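Local coordinates for protein glutathione S-transferase (Acinetobacter baumannii, PDB 4MP4) that probably catalyses the conjugation of glutathione to electrophilic substrates, as a dimeric glutathione S-transferase with a thioredoxin-like N-terminal domain and a helical C-terminal domain, at residues A[93-96]-A[97-100]; A[113-116]-A[117-121]; A[161-164]-A[165-169]; A[182-186]-A[187-191]. All blocks are in the same frame, centred on the assembly; numbering follows the deposited sequence.

Interaction 1. Residues A[93-96]-A[97-100]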
ATOM      1  N   LYS A  93     -14.479 -11.829  -7.701  1.00 40.89           N
ATOM      2  CA  LYS A  93     -14.126 -13.242  -7.551  1.00 43.44           C
ATOM      3  C   LYS A  93     -13.123 -13.735  -8.606  1.00 38.68           C
ATOM      4  O   LYS A  93     -12.283 -14.564  -8.304  1.00 35.06           O
ATOM      5  CB  LYS A  93     -15.356 -14.161  -7.431  1.00 44.37           C
ATOM      6  CG  LYS A  93     -16.193 -14.282  -8.681  1.00 56.74           C
ATOM      7  CD  LYS A  93     -17.401 -15.182  -8.463  1.00 66.61           C
ATOM      8  CE  LYS A  93     -18.465 -14.941  -9.536  1.00 72.77           C
ATOM      9  NZ  LYS A  93     -18.927 -13.515  -9.566  1.00 73.66           N
ATOM     10  N   ASP A  94     -13.200 -13.227  -9.830  1.00 23.77           N
ATOM     11  CA  ASP A  94     -12.188 -13.567 -10.826  1.00 29.51           C
ATOM     12  C   ASP A  94     -10.796 -13.144 -10.335  1.00 33.84           C
ATOM     13  O   ASP A  94     -10.608 -12.021  -9.854  1.00 31.52           O
ATOM     14  CB  ASP A  94     -12.513 -12.902 -12.171  1.00 33.50           C
ATOM     15  CG  ASP A  94     -11.374 -13.015 -13.177  1.00 48.04           C
ATOM     16  OD1 ASP A  94     -10.512 -13.903 -13.027  1.00 52.94           O
ATOM     17  OD2 ASP A  94     -11.340 -12.211 -14.133  1.00 58.65           O
ATOM     18  N   ILE A  95      -9.821 -14.040 -10.482  1.00 34.10           N
ATOM     19  CA  ILE A  95      -8.475 -13.794  -9.978  1.00 26.50           C
ATOM     20  C   ILE A  95      -7.809 -12.568 -10.611  1.00 30.53           C
ATOM     21  O   ILE A  95      -7.051 -11.855  -9.943  1.00 28.00           O
ATOM     22  CB  ILE A  95      -7.559 -15.017 -10.149  1.00 29.19           C
ATOM     23  CG1 ILE A  95      -6.243 -14.792  -9.398  1.00 29.20           C
ATOM     24  CG2 ILE A  95      -7.341 -15.330 -11.623  1.00 24.85           C
ATOM     25  CD1 ILE A  95      -5.218 -15.889  -9.593  1.00 24.16           C
ATOM     26  N   GLN A  96      -8.103 -12.296 -11.879  1.00 29.22           N
ATOM     27  CA  GLN A  96      -7.472 -11.147 -12.523  1.00 36.02           C
ATOM     28  C   GLN A  96      -8.134  -9.818 -12.163  1.00 35.48           C
ATOM     29  O   GLN A  96      -7.455  -8.808 -11.989  1.00 37.01           O
ATOM     30  CB  GLN A  96      -7.312 -11.354 -14.028  1.00 23.19           C
ATOM     31  CG  GLN A  96      -6.105 -12.225 -14.308  1.00 46.26           C
ATOM     32  CD  GLN A  96      -6.004 -12.731 -15.731  1.00 44.52           C
ATOM     33  OE1 GLN A  96      -6.358 -12.039 -16.692  1.00 34.26           O
ATOM     34  NE2 GLN A  96      -5.504 -13.954 -15.873  1.00 48.78           N
ATOM     35  N   ALA A  97      -9.454  -9.837 -12.020  1.00 31.03           N
ATOM     36  CA  ALA A  97     -10.181  -8.665 -11.565  1.00 28.27           C
ATOM     37  C   ALA A  97      -9.779  -8.315 -10.129  1.00 26.69           C
ATOM     38  O   ALA A  97      -9.606  -7.143  -9.808  1.00 25.78           O
ATOM     39  CB  ALA A  97     -11.694  -8.889 -11.684  1.00 21.31           C
ATOM     40  N   ARG A  98      -9.609  -9.331  -9.280  1.00 23.81           N
ATOM     41  CA  ARG A  98      -9.138  -9.118  -7.905  1.00 25.04           C
ATOM     42  C   ARG A  98      -7.745  -8.487  -7.848  1.00 18.88           C
ATOM     43  O   ARG A  98      -7.481  -7.598  -7.027  1.00 24.09           O
ATOM     44  CB  ARG A  98      -9.140 -10.418  -7.108  1.00 19.98           C
ATOM     45  CG  ARG A  98      -8.571 -10.286  -5.688  1.00 29.69           C
ATOM     46  CD  ARG A  98      -8.370 -11.661  -5.083  1.00 31.11           C
ATOM     47  NE  ARG A  98      -9.514 -12.466  -5.461  1.00 39.77           N
ATOM     48  CZ  ARG A  98      -9.461 -13.639  -6.071  1.00 33.44           C
ATOM     49  NH1 ARG A  98      -8.299 -14.218  -6.342  1.00 25.43           N
ATOM     50  NH2 ARG A  98     -10.597 -14.238  -6.376  1.00 35.31           N
ATOM     51  N   ALA A  99      -6.861  -8.952  -8.716  1.00 19.37           N
ATOM     52  CA  ALA A  99      -5.528  -8.380  -8.820  1.00 28.92           C
ATOM     53  C   ALA A  99      -5.645  -6.925  -9.265  1.00 24.24           C
ATOM     54  O   ALA A  99      -5.035  -6.031  -8.662  1.00 26.01           O
ATOM     55  CB  ALA A  99      -4.661  -9.187  -9.776  1.00 19.73           C
ATOM     56  N   ARG A 100      -6.459  -6.684 -10.291  1.00 24.44           N
ATOM     57  CA  ARG A 100      -6.692  -5.318 -10.766  1.00 23.60           C
ATOM     58  C   ARG A 100      -7.268  -4.464  -9.622  1.00 23.78           C
ATOM     59  O   ARG A 100      -6.827  -3.329  -9.395  1.00 16.83           O
ATOM     60  CB  ARG A 100      -7.594  -5.297 -12.015  1.00 21.55           C
ATOM     61  CG  ARG A 100      -7.903  -3.896 -12.581  1.00 26.95           C
ATOM     62  CD  ARG A 100      -6.749  -3.270 -13.420  1.00 18.59           C
ATOM     63  NE  ARG A 100      -6.537  -3.956 -14.693  1.00 29.34           N
ATOM     64  CZ  ARG A 100      -5.428  -4.620 -15.023  1.00 32.37           C
ATOM     65  NH1 ARG A 100      -5.332  -5.222 -16.211  1.00 28.86           N
ATOM     66  NH2 ARG A 100      -4.412  -4.685 -14.172  1.00 30.00           N
TER
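Arg98 reaches back past Ile95 to the start of helix 95-110, where Asp94 serves as N-cap in an Asx turn; this is the first helix of the all-helical half of the glutathione transferase fold. Arg98 leaves the helix with CG anti to its own backbone N (chi1 176°), then bends at chi3, which brings the guanidinium over the entry to the helix. There the Ile95 side chain and the arginine cross obliquely, with Ile95 CG1 3.7 Å from Arg98 NH1. Ile95 CA and the carbonyl carbon of Asp94 lie over one face of the guanidinium. The charge of Arg98 is met across the dimer interface, through a salt bridge from NH1 to Glu83 of the second subunit. Arg100, one residue past Ala99 and sent off in another direction, donates to Ala70 O of that same subunit, while Ala99 packs on its Leu71. Beneath these side chains the helix begins in the regular way: Arg98 N donates to Asp94 O at 2.9 Å, and Arg100 N to Gln96 O. In the cap itself, Gln96 N meets Asp94 OD1 at 3.1 Å from above the carboxylate plane, 72° out of it.

Interaction 2. Residues A[113-116]-A[117-121]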
ATOM      1  N   VAL A 113      -0.284  11.768  -4.745  1.00 24.48           N
ATOM      2  CA  VAL A 113       0.175  12.490  -3.557  1.00 21.54           C
ATOM      3  C   VAL A 113      -0.260  13.957  -3.547  1.00 18.52           C
ATOM      4  O   VAL A 113      -0.729  14.465  -2.523  1.00 19.17           O
ATOM      5  CB  VAL A 113       1.736  12.406  -3.398  1.00 34.83           C
ATOM      6  CG1 VAL A 113       2.208  13.092  -2.117  1.00 12.74           C
ATOM      7  CG2 VAL A 113       2.209  10.964  -3.409  1.00 28.29           C
ATOM      8  N   ALA A 114      -0.109  14.642  -4.675  1.00 13.06           N
ATOM      9  CA  ALA A 114      -0.480  16.055  -4.722  1.00 22.74           C
ATOM     10  C   ALA A 114      -1.970  16.261  -4.423  1.00 26.32           C
ATOM     11  O   ALA A 114      -2.355  17.184  -3.686  1.00 23.80           O
ATOM     12  CB  ALA A 114      -0.101  16.662  -6.052  1.00 20.79           C
ATOM     13  N   LEU A 115      -2.794  15.379  -4.983  1.00 24.64           N
ATOM     14  CA  LEU A 115      -4.244  15.434  -4.814  1.00 22.69           C
ATOM     15  C   LEU A 115      -4.679  15.244  -3.361  1.00 24.85           C
ATOM     16  O   LEU A 115      -5.477  16.034  -2.825  1.00 24.17           O
ATOM     17  CB  LEU A 115      -4.908  14.385  -5.703  1.00 24.41           C
ATOM     18  CG  LEU A 115      -6.430  14.319  -5.695  1.00 28.73           C
ATOM     19  CD1 LEU A 115      -7.009  15.695  -5.992  1.00 28.19           C
ATOM     20  CD2 LEU A 115      -6.915  13.270  -6.700  1.00 25.72           C
ATOM     21  N   ARG A 116      -4.155  14.200  -2.725  1.00 25.29           N
ATOM     22  CA  ARG A 116      -4.448  13.941  -1.316  1.00 24.50           C
ATOM     23  C   ARG A 116      -3.981  15.093  -0.429  1.00 21.92           C
ATOM     24  O   ARG A 116      -4.676  15.494   0.497  1.00 19.81           O
ATOM     25  CB  ARG A 116      -3.835  12.615  -0.865  1.00 19.82           C
ATOM     26  CG  ARG A 116      -4.548  11.399  -1.446  1.00 19.93           C
ATOM     27  CD  ARG A 116      -3.964  10.085  -0.935  1.00 22.95           C
ATOM     28  NE  ARG A 116      -2.689   9.766  -1.570  1.00 21.58           N
ATOM     29  CZ  ARG A 116      -1.562   9.503  -0.909  1.00 22.44           C
ATOM     30  NH1 ARG A 116      -0.455   9.232  -1.581  1.00 21.79           N
ATOM     31  NH2 ARG A 116      -1.535   9.504   0.421  1.00 22.25           N
ATOM     32  N   THR A 117      -2.813  15.639  -0.730  1.00 19.62           N
ATOM     33  CA  THR A 117      -2.267  16.746   0.043  1.00 17.53           C
ATOM     34  C   THR A 117      -3.084  18.037  -0.138  1.00 13.00           C
ATOM     35  O   THR A 117      -3.354  18.734   0.827  1.00 15.42           O
ATOM     36  CB  THR A 117      -0.805  17.018  -0.356  1.00 19.46           C
ATOM     37  OG1 THR A 117      -0.023  15.850  -0.113  1.00 24.30           O
ATOM     38  CG2 THR A 117      -0.232  18.156   0.440  1.00 12.46           C
ATOM     39  N   GLU A 118      -3.482  18.337  -1.370  1.00 15.98           N
ATOM     40  CA  GLU A 118      -4.102  19.623  -1.688  1.00 12.98           C
ATOM     41  C   GLU A 118      -5.615  19.581  -1.525  1.00 22.33           C
ATOM     42  O   GLU A 118      -6.284  20.616  -1.549  1.00 18.30           O
ATOM     43  CB  GLU A 118      -3.718  20.066  -3.120  1.00 14.67           C
ATOM     44  CG  GLU A 118      -2.208  20.378  -3.285  1.00 23.09           C
ATOM     45  CD  GLU A 118      -1.770  20.649  -4.728  1.00 31.31           C
ATOM     46  OE1 GLU A 118      -2.519  21.287  -5.498  1.00 29.59           O
ATOM     47  OE2 GLU A 118      -0.658  20.218  -5.095  1.00 39.37           O
ATOM     48  N   ARG A 119      -6.158  18.373  -1.395  1.00 25.93           N
ATOM     49  CA  ARG A 119      -7.585  18.206  -1.186  1.00 17.31           C
ATOM     50  C   ARG A 119      -7.808  17.161  -0.110  1.00 20.11           C
ATOM     51  O   ARG A 119      -8.246  16.043  -0.403  1.00 12.89           O
ATOM     52  CB  ARG A 119      -8.289  17.790  -2.484  1.00 15.22           C
ATOM     53  CG  ARG A 119      -8.221  18.820  -3.621  1.00 19.79           C
ATOM     54  CD  ARG A 119      -9.113  20.025  -3.321  1.00 26.98           C
ATOM     55  NE  ARG A 119      -9.194  20.972  -4.427  1.00 25.92           N
ATOM     56  CZ  ARG A 119      -8.491  22.101  -4.502  1.00 25.99           C
ATOM     57  NH1 ARG A 119      -7.637  22.425  -3.536  1.00 20.16           N
ATOM     58  NH2 ARG A 119      -8.642  22.906  -5.548  1.00 20.43           N
ATOM     59  N   PRO A 120      -7.496  17.519   1.151  1.00 20.23           N
ATOM     60  CA  PRO A 120      -7.649  16.558   2.254  1.00 13.80           C
ATOM     61  C   PRO A 120      -9.128  16.284   2.495  1.00 14.96           C
ATOM     62  O   PRO A 120      -9.960  17.041   1.979  1.00 17.79           O
ATOM     63  CB  PRO A 120      -7.001  17.280   3.446  1.00 10.84           C
ATOM     64  CG  PRO A 120      -7.123  18.736   3.114  1.00 19.30           C
ATOM     65  CD  PRO A 120      -7.000  18.830   1.608  1.00 13.43           C
ATOM     66  N   THR A 121      -9.467  15.239   3.245  1.00 10.52           N
ATOM     67  CA  THR A 121     -10.885  14.896   3.437  1.00 19.52           C
ATOM     68  C   THR A 121     -11.717  15.989   4.136  1.00 16.25           C
ATOM     69  O   THR A 121     -12.939  15.952   4.117  1.00 22.93           O
ATOM     70  CB  THR A 121     -11.045  13.605   4.194  1.00 10.35           C
ATOM     71  OG1 THR A 121     -10.343  13.708   5.438  1.00 14.65           O
ATOM     72  CG2 THR A 121     -10.499  12.437   3.372  1.00 10.41           C
TER
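Thr117 holds the flat carbonyl group of Val113 from both faces: its OG1 reaches Val113 O at 2.9 Å from one side of the carbonyl plane, and its backbone N at 3.0 Å from the other. The hydroxyl can do this because chi1 of -60° sets OG1 beside the backbone N of Thr117, turned back along the helix, so one acceptor takes two donors a single turn later. The Val113 and Thr117 side chains run alongside each other, pointing the same way. The Glu118 carboxylate is the next flat group. Its chain runs out extended past Ala114, with Glu118 OE2 3.7 Å from Ala114 CB; the hydrogen bond of OE2 is to Ser134 OG. The third is the guanidinium of Arg119, the residue at which the chain leaves helical geometry. Arg119 NH1 donates to the neighbouring Glu118 O at 3.0 Å, that oxygen lying 18° out of the guanidinium plane, while NE forms a salt bridge with Asp182 and NH2 bonds to Thr131 O. Every nitrogen of this buried guanidinium therefore has a partner. Nearer the backbone, the Arg119 and Leu115 side chains cross at about a right angle, with Arg119 CG 4.1 Å from Leu115 CD1. Leu115 is driven into the bundle between Met173 and Leu177 of helix 165-178 and Ala140 and Leu144 of helix 135-151, so the short helix 113-118 rests against both.

Interaction 3. Residues A[161-164]-A[165-169]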
ATOM      1  N   GLY A 161     -17.911  -5.089 -12.221  1.00 32.80           N
ATOM      2  CA  GLY A 161     -19.163  -5.815 -12.376  1.00 30.83           C
ATOM      3  C   GLY A 161     -20.099  -5.481 -11.237  1.00 32.93           C
ATOM      4  O   GLY A 161     -20.954  -4.596 -11.338  1.00 36.37           O
ATOM      5  N   SER A 162     -19.914  -6.181 -10.128  1.00 31.82           N
ATOM      6  CA  SER A 162     -20.648  -5.867  -8.916  1.00 28.79           C
ATOM      7  C   SER A 162     -19.787  -5.047  -7.968  1.00 25.38           C
ATOM      8  O   SER A 162     -18.585  -4.905  -8.153  1.00 31.76           O
ATOM      9  CB  SER A 162     -21.138  -7.149  -8.235  1.00 32.82           C
ATOM     10  OG  SER A 162     -20.075  -8.044  -7.991  1.00 31.23           O
ATOM     11  N   TRP A 163     -20.421  -4.505  -6.947  1.00 26.21           N
ATOM     12  CA  TRP A 163     -19.743  -3.668  -5.988  1.00 22.96           C
ATOM     13  C   TRP A 163     -18.510  -4.334  -5.354  1.00 26.44           C
ATOM     14  O   TRP A 163     -18.527  -5.515  -5.032  1.00 30.11           O
ATOM     15  CB  TRP A 163     -20.732  -3.256  -4.903  1.00 16.23           C
ATOM     16  CG  TRP A 163     -20.123  -2.299  -3.951  1.00 27.77           C
ATOM     17  CD1 TRP A 163     -20.092  -0.935  -4.064  1.00 18.47           C
ATOM     18  CD2 TRP A 163     -19.422  -2.618  -2.748  1.00 23.30           C
ATOM     19  NE1 TRP A 163     -19.428  -0.391  -2.999  1.00 22.73           N
ATOM     20  CE2 TRP A 163     -18.996  -1.400  -2.175  1.00 24.18           C
ATOM     21  CE3 TRP A 163     -19.102  -3.816  -2.100  1.00 18.81           C
ATOM     22  CZ2 TRP A 163     -18.278  -1.335  -0.985  1.00 23.52           C
ATOM     23  CZ3 TRP A 163     -18.386  -3.756  -0.909  1.00 22.50           C
ATOM     24  CH2 TRP A 163     -17.983  -2.521  -0.366  1.00 28.83           C
ATOM     25  N   SER A 164     -17.437  -3.568  -5.191  1.00 28.26           N
ATOM     26  CA  SER A 164     -16.315  -3.980  -4.352  1.00 20.20           C
ATOM     27  C   SER A 164     -15.841  -2.800  -3.522  1.00 17.59           C
ATOM     28  O   SER A 164     -16.169  -1.647  -3.822  1.00 19.07           O
ATOM     29  CB  SER A 164     -15.159  -4.515  -5.190  1.00 20.45           C
ATOM     30  OG  SER A 164     -14.802  -3.597  -6.193  1.00 18.90           O
ATOM     31  N   ILE A 165     -15.061  -3.080  -2.483  1.00 12.99           N
ATOM     32  CA  ILE A 165     -14.605  -2.024  -1.573  1.00  9.93           C
ATOM     33  C   ILE A 165     -13.866  -0.904  -2.346  1.00 18.03           C
ATOM     34  O   ILE A 165     -13.775   0.240  -1.879  1.00 18.22           O
ATOM     35  CB  ILE A 165     -13.721  -2.620  -0.438  1.00 13.43           C
ATOM     36  CG1 ILE A 165     -13.503  -1.626   0.708  1.00 16.14           C
ATOM     37  CG2 ILE A 165     -12.411  -3.117  -0.984  1.00  9.45           C
ATOM     38  CD1 ILE A 165     -14.778  -1.214   1.410  1.00  9.22           C
ATOM     39  N   VAL A 166     -13.378  -1.223  -3.545  1.00 10.08           N
ATOM     40  CA  VAL A 166     -12.607  -0.266  -4.319  1.00 18.88           C
ATOM     41  C   VAL A 166     -13.540   0.795  -4.918  1.00 18.76           C
ATOM     42  O   VAL A 166     -13.110   1.924  -5.213  1.00 12.08           O
ATOM     43  CB  VAL A 166     -11.726  -0.951  -5.412  1.00 10.53           C
ATOM     44  CG1 VAL A 166     -10.835   0.070  -6.093  1.00 10.71           C
ATOM     45  CG2 VAL A 166     -10.857  -2.023  -4.804  1.00 10.26           C
ATOM     46  N   ASP A 167     -14.822   0.450  -5.080  1.00 13.33           N
ATOM     47  CA  ASP A 167     -15.782   1.468  -5.514  1.00 17.08           C
ATOM     48  C   ASP A 167     -15.852   2.575  -4.464  1.00 20.07           C
ATOM     49  O   ASP A 167     -15.851   3.777  -4.795  1.00 15.58           O
ATOM     50  CB  ASP A 167     -17.178   0.896  -5.795  1.00 14.70           C
ATOM     51  CG  ASP A 167     -17.209  -0.012  -7.032  1.00 24.09           C
ATOM     52  OD1 ASP A 167     -17.040   0.507  -8.178  1.00 16.09           O
ATOM     53  OD2 ASP A 167     -17.415  -1.248  -6.849  1.00 20.85           O
ATOM     54  N   ALA A 168     -15.863   2.167  -3.198  1.00 11.74           N
ATOM     55  CA  ALA A 168     -15.975   3.124  -2.107  1.00 10.86           C
ATOM     56  C   ALA A 168     -14.697   3.978  -2.014  1.00 14.68           C
ATOM     57  O   ALA A 168     -14.757   5.175  -1.695  1.00 18.91           O
ATOM     58  CB  ALA A 168     -16.281   2.413  -0.787  1.00  9.06           C
ATOM     59  N   GLU A 169     -13.557   3.367  -2.326  1.00 11.77           N
ATOM     60  CA  GLU A 169     -12.268   4.053  -2.236  1.00 10.98           C
ATOM     61  C   GLU A 169     -12.104   5.068  -3.372  1.00 14.13           C
ATOM     62  O   GLU A 169     -11.581   6.164  -3.163  1.00 14.66           O
ATOM     63  CB  GLU A 169     -11.104   3.054  -2.249  1.00  7.95           C
ATOM     64  CG  GLU A 169     -11.091   2.060  -1.095  1.00 29.26           C
ATOM     65  CD  GLU A 169     -10.139   0.872  -1.340  1.00 28.22           C
ATOM     66  OE1 GLU A 169      -9.694   0.697  -2.488  1.00 22.67           O
ATOM     67  OE2 GLU A 169      -9.837   0.114  -0.395  1.00 20.47           O
TER
HETATM   68  O   HOH W   1     -16.533  -3.114  -8.266  1.00 14.33           O
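Ser164 and Asp167 make a local contact at the start of helix 165-178, where the loop after helix 135-151 runs into it, buried in the C-terminal domain. Asp167 OD2 accepts from Ser164 N at 2.9 Å, met nearly head-on with an N-H...O angle of 168°, and Asp167 N returns a bond to Ser164 O at 2.8 Å. The serine hydroxyl takes another path: with chi1 at 53° it donates to a water 2.7 Å from Ser164 OG, and that water donates in turn to Ser162 O and Asp167 OD2, tying the loop to the carboxylate. The other carboxylate oxygen, OD1, is bonded to Leu159 N and Tyr191 OH, so the buried group is gripped at both ends. Trp163 roofs the turn. The indole has the Ile165 N over one face and slides past Asp167 in the opposite direction, its plane 36° from the carboxylate; Trp163 CZ2 comes 4.3 Å from Ala168 CB. Arg198 makes a cation-pi contact with the same ring. Ser-x-x-Asp at the start of this buried helix is the sequence of the N-capping box familiar in glutathione transferases, here with only the aspartate half bonded directly, and Trp163 and Ala168 bracket it at the positions of the hydrophobic staple.

Interaction 4. Residues A[182-186]-A[187-191]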
ATOM      1  N   ASP A 182     -13.911  21.552  -7.743  1.00 19.14           N
ATOM      2  CA  ASP A 182     -13.027  21.357  -8.896  1.00 18.87           C
ATOM      3  C   ASP A 182     -13.780  20.690 -10.050  1.00 31.92           C
ATOM      4  O   ASP A 182     -14.844  20.103  -9.850  1.00 26.24           O
ATOM      5  CB  ASP A 182     -11.803  20.511  -8.511  1.00 12.28           C
ATOM      6  CG  ASP A 182     -10.992  21.125  -7.384  1.00 33.35           C
ATOM      7  OD1 ASP A 182     -10.584  22.297  -7.505  1.00 39.34           O
ATOM      8  OD2 ASP A 182     -10.762  20.434  -6.369  1.00 35.96           O
ATOM      9  N   ALA A 183     -13.209  20.770 -11.248  1.00 41.70           N
ATOM     10  CA  ALA A 183     -13.878  20.308 -12.460  1.00 39.93           C
ATOM     11  C   ALA A 183     -13.826  18.793 -12.604  1.00 37.95           C
ATOM     12  O   ALA A 183     -12.745  18.201 -12.647  1.00 35.60           O
ATOM     13  CB  ALA A 183     -13.264  20.983 -13.691  1.00 35.15           C
ATOM     14  N   VAL A 184     -14.998  18.172 -12.689  1.00 16.96           N
ATOM     15  CA  VAL A 184     -15.091  16.724 -12.825  1.00 17.70           C
ATOM     16  C   VAL A 184     -16.145  16.368 -13.859  1.00 21.31           C
ATOM     17  O   VAL A 184     -17.197  16.983 -13.897  1.00 20.45           O
ATOM     18  CB  VAL A 184     -15.416  16.030 -11.460  1.00 21.16           C
ATOM     19  CG1 VAL A 184     -15.547  14.488 -11.616  1.00 15.55           C
ATOM     20  CG2 VAL A 184     -14.345  16.368 -10.423  1.00 16.52           C
ATOM     21  N   SER A 185     -15.865  15.380 -14.700  1.00 26.69           N
ATOM     22  CA  SER A 185     -16.805  15.004 -15.756  1.00 25.63           C
ATOM     23  C   SER A 185     -18.156  14.559 -15.179  1.00 26.89           C
ATOM     24  O   SER A 185     -18.213  13.994 -14.087  1.00 33.58           O
ATOM     25  CB  SER A 185     -16.210  13.890 -16.613  1.00 24.59           C
ATOM     26  OG  SER A 185     -16.443  12.631 -16.006  1.00 31.05           O
ATOM     27  N   GLU A 186     -19.235  14.829 -15.912  1.00 26.19           N
ATOM     28  CA  GLU A 186     -20.577  14.407 -15.521  1.00 27.69           C
ATOM     29  C   GLU A 186     -20.664  12.909 -15.231  1.00 30.80           C
ATOM     30  O   GLU A 186     -21.328  12.482 -14.283  1.00 37.07           O
ATOM     31  CB  GLU A 186     -21.608  14.785 -16.591  1.00 32.43           C
ATOM     32  CG  GLU A 186     -21.976  16.272 -16.622  1.00 52.33           C
ATOM     33  CD  GLU A 186     -22.549  16.777 -15.296  1.00 60.23           C
ATOM     34  OE1 GLU A 186     -23.264  15.998 -14.620  1.00 62.39           O
ATOM     35  OE2 GLU A 186     -22.271  17.946 -14.926  1.00 55.39           O
ATOM     36  N   ARG A 187     -19.984  12.119 -16.049  1.00 25.16           N
ATOM     37  CA  ARG A 187     -20.014  10.664 -15.923  1.00 27.45           C
ATOM     38  C   ARG A 187     -19.435  10.210 -14.583  1.00 30.58           C
ATOM     39  O   ARG A 187     -19.961   9.289 -13.955  1.00 35.52           O
ATOM     40  CB  ARG A 187     -19.262  10.021 -17.093  1.00 24.96           C
ATOM     41  CG  ARG A 187     -18.755   8.627 -16.830  1.00 50.95           C
ATOM     42  CD  ARG A 187     -19.826   7.625 -17.094  1.00 54.98           C
ATOM     43  NE  ARG A 187     -19.403   6.274 -16.739  1.00 58.55           N
ATOM     44  CZ  ARG A 187     -19.681   5.689 -15.580  1.00 55.10           C
ATOM     45  NH1 ARG A 187     -20.379   6.344 -14.655  1.00 49.57           N
ATOM     46  NH2 ARG A 187     -19.265   4.450 -15.346  1.00 55.18           N
ATOM     47  N   LEU A 188     -18.368  10.877 -14.143  1.00 25.84           N
ATOM     48  CA  LEU A 188     -17.703  10.526 -12.891  1.00 20.78           C
ATOM     49  C   LEU A 188     -18.413  11.061 -11.648  1.00 19.75           C
ATOM     50  O   LEU A 188     -18.307  10.464 -10.576  1.00 20.17           O
ATOM     51  CB  LEU A 188     -16.240  10.961 -12.903  1.00 17.29           C
ATOM     52  CG  LEU A 188     -15.389  10.198 -13.916  1.00 21.65           C
ATOM     53  CD1 LEU A 188     -13.980  10.757 -13.968  1.00 17.48           C
ATOM     54  CD2 LEU A 188     -15.389   8.702 -13.575  1.00 20.68           C
ATOM     55  N   LYS A 189     -19.134  12.173 -11.781  1.00 19.33           N
ATOM     56  CA  LYS A 189     -19.965  12.653 -10.675  1.00 17.17           C
ATOM     57  C   LYS A 189     -21.094  11.663 -10.421  1.00 17.82           C
ATOM     58  O   LYS A 189     -21.343  11.264  -9.284  1.00 32.49           O
ATOM     59  CB  LYS A 189     -20.546  14.032 -10.966  1.00 17.94           C
ATOM     60  CG  LYS A 189     -19.534  15.159 -10.817  1.00 20.55           C
ATOM     61  CD  LYS A 189     -20.164  16.493 -11.143  1.00 26.19           C
ATOM     62  CE  LYS A 189     -19.148  17.612 -11.184  1.00 39.65           C
ATOM     63  NZ  LYS A 189     -19.793  18.883 -11.638  1.00 47.94           N
ATOM     64  N   ASN A 190     -21.768  11.259 -11.490  1.00 19.59           N
ATOM     65  CA  ASN A 190     -22.819  10.252 -11.391  1.00 34.46           C
ATOM     66  C   ASN A 190     -22.340   8.977 -10.692  1.00 30.47           C
ATOM     67  O   ASN A 190     -23.011   8.484  -9.786  1.00 23.97           O
ATOM     68  CB  ASN A 190     -23.402   9.929 -12.773  1.00 35.27           C
ATOM     69  CG  ASN A 190     -24.255  11.061 -13.323  1.00 50.09           C
ATOM     70  OD1 ASN A 190     -24.825  11.860 -12.569  1.00 47.32           O
ATOM     71  ND2 ASN A 190     -24.353  11.133 -14.649  1.00 58.75           N
ATOM     72  N   TYR A 191     -21.176   8.464 -11.109  1.00 25.05           N
ATOM     73  CA  TYR A 191     -20.567   7.300 -10.471  1.00 20.88           C
ATOM     74  C   TYR A 191     -20.317   7.540  -8.992  1.00 17.29           C
ATOM     75  O   TYR A 191     -20.712   6.745  -8.143  1.00 17.96           O
ATOM     76  CB  TYR A 191     -19.230   6.940 -11.130  1.00 28.16           C
ATOM     77  CG  TYR A 191     -18.471   5.868 -10.364  1.00 22.53           C
ATOM     78  CD1 TYR A 191     -18.888   4.539 -10.395  1.00 22.44           C
ATOM     79  CD2 TYR A 191     -17.346   6.185  -9.612  1.00 16.40           C
ATOM     80  CE1 TYR A 191     -18.212   3.561  -9.698  1.00 22.20           C
ATOM     81  CE2 TYR A 191     -16.652   5.214  -8.918  1.00 23.69           C
ATOM     82  CZ  TYR A 191     -17.092   3.897  -8.954  1.00 24.80           C
ATOM     83  OH  TYR A 191     -16.422   2.914  -8.250  1.00 19.36           O
TER
HETATM   84  O   HOH W   2     -17.324  20.117 -12.149  1.00 34.11           O
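Ser185 caps helix 186-196 by turning its hydroxyl onto Leu188. Chi1 of 84° places OG between the backbone N and the carbonyl carbon of the serine, facing into the first turn, where it accepts from Leu188 N at 3.2 Å. The Leu188 side chain follows close behind, with CG 3.4 Å from that same OG, and the side chain packs on Phe145 and Ala148 of helix 135-151. From that helix too comes the second partner of the hydroxyl, Glu149 OE1. Val184 lies one residue ahead of the cap and crosses Leu188 at about a right angle, Val184 CG1 3.8 Å from Leu188 CB, continuing the apolar surface toward Leu177 and Ile178. Lys189 behaves differently. Its CG stands anti to the carbonyl carbon (chi1 -76°) and the rest of the chain is fully extended, running back along the loop until Lys189 CE lies 3.4 Å from Val184 O. At its end NZ donates to a water at 2.8 Å, which also accepts from Val184 N. Glu186, bent at chi2, brings OE2 to 4.2 Å from Lys189 NZ, too far for a salt bridge. The chemistry is therefore divided: the serine oxygen satisfies a helix N-H and is itself fixed by a glutamate, whereas the lysine ammonium joins the loop through water, its charge probably eased somewhat by Glu186.

Overall arrangement
All four contacts are local turns of the C-terminal helical domain, met in series along the chain; none nests within or crosses another. Interaction 1 starts helix 95-110 at the subunit interface, and interaction 2 ends the short helix 113-118, with centres about 28 Å apart. After helix 135-151 the loop closes into helix 165-178 at interaction 3, on the opposite side of the chain's centre from interaction 2. Interaction 4 then starts helix 186-196. It touches interactions 2 and 3, through a salt bridge from Asp182 OD2 to Arg119 NE at 2.6 Å and a probable hydrogen bond between Tyr191 OH and Asp167 OD1, tying this loop and helix back to helix 165-178 and the end of helix 113-118.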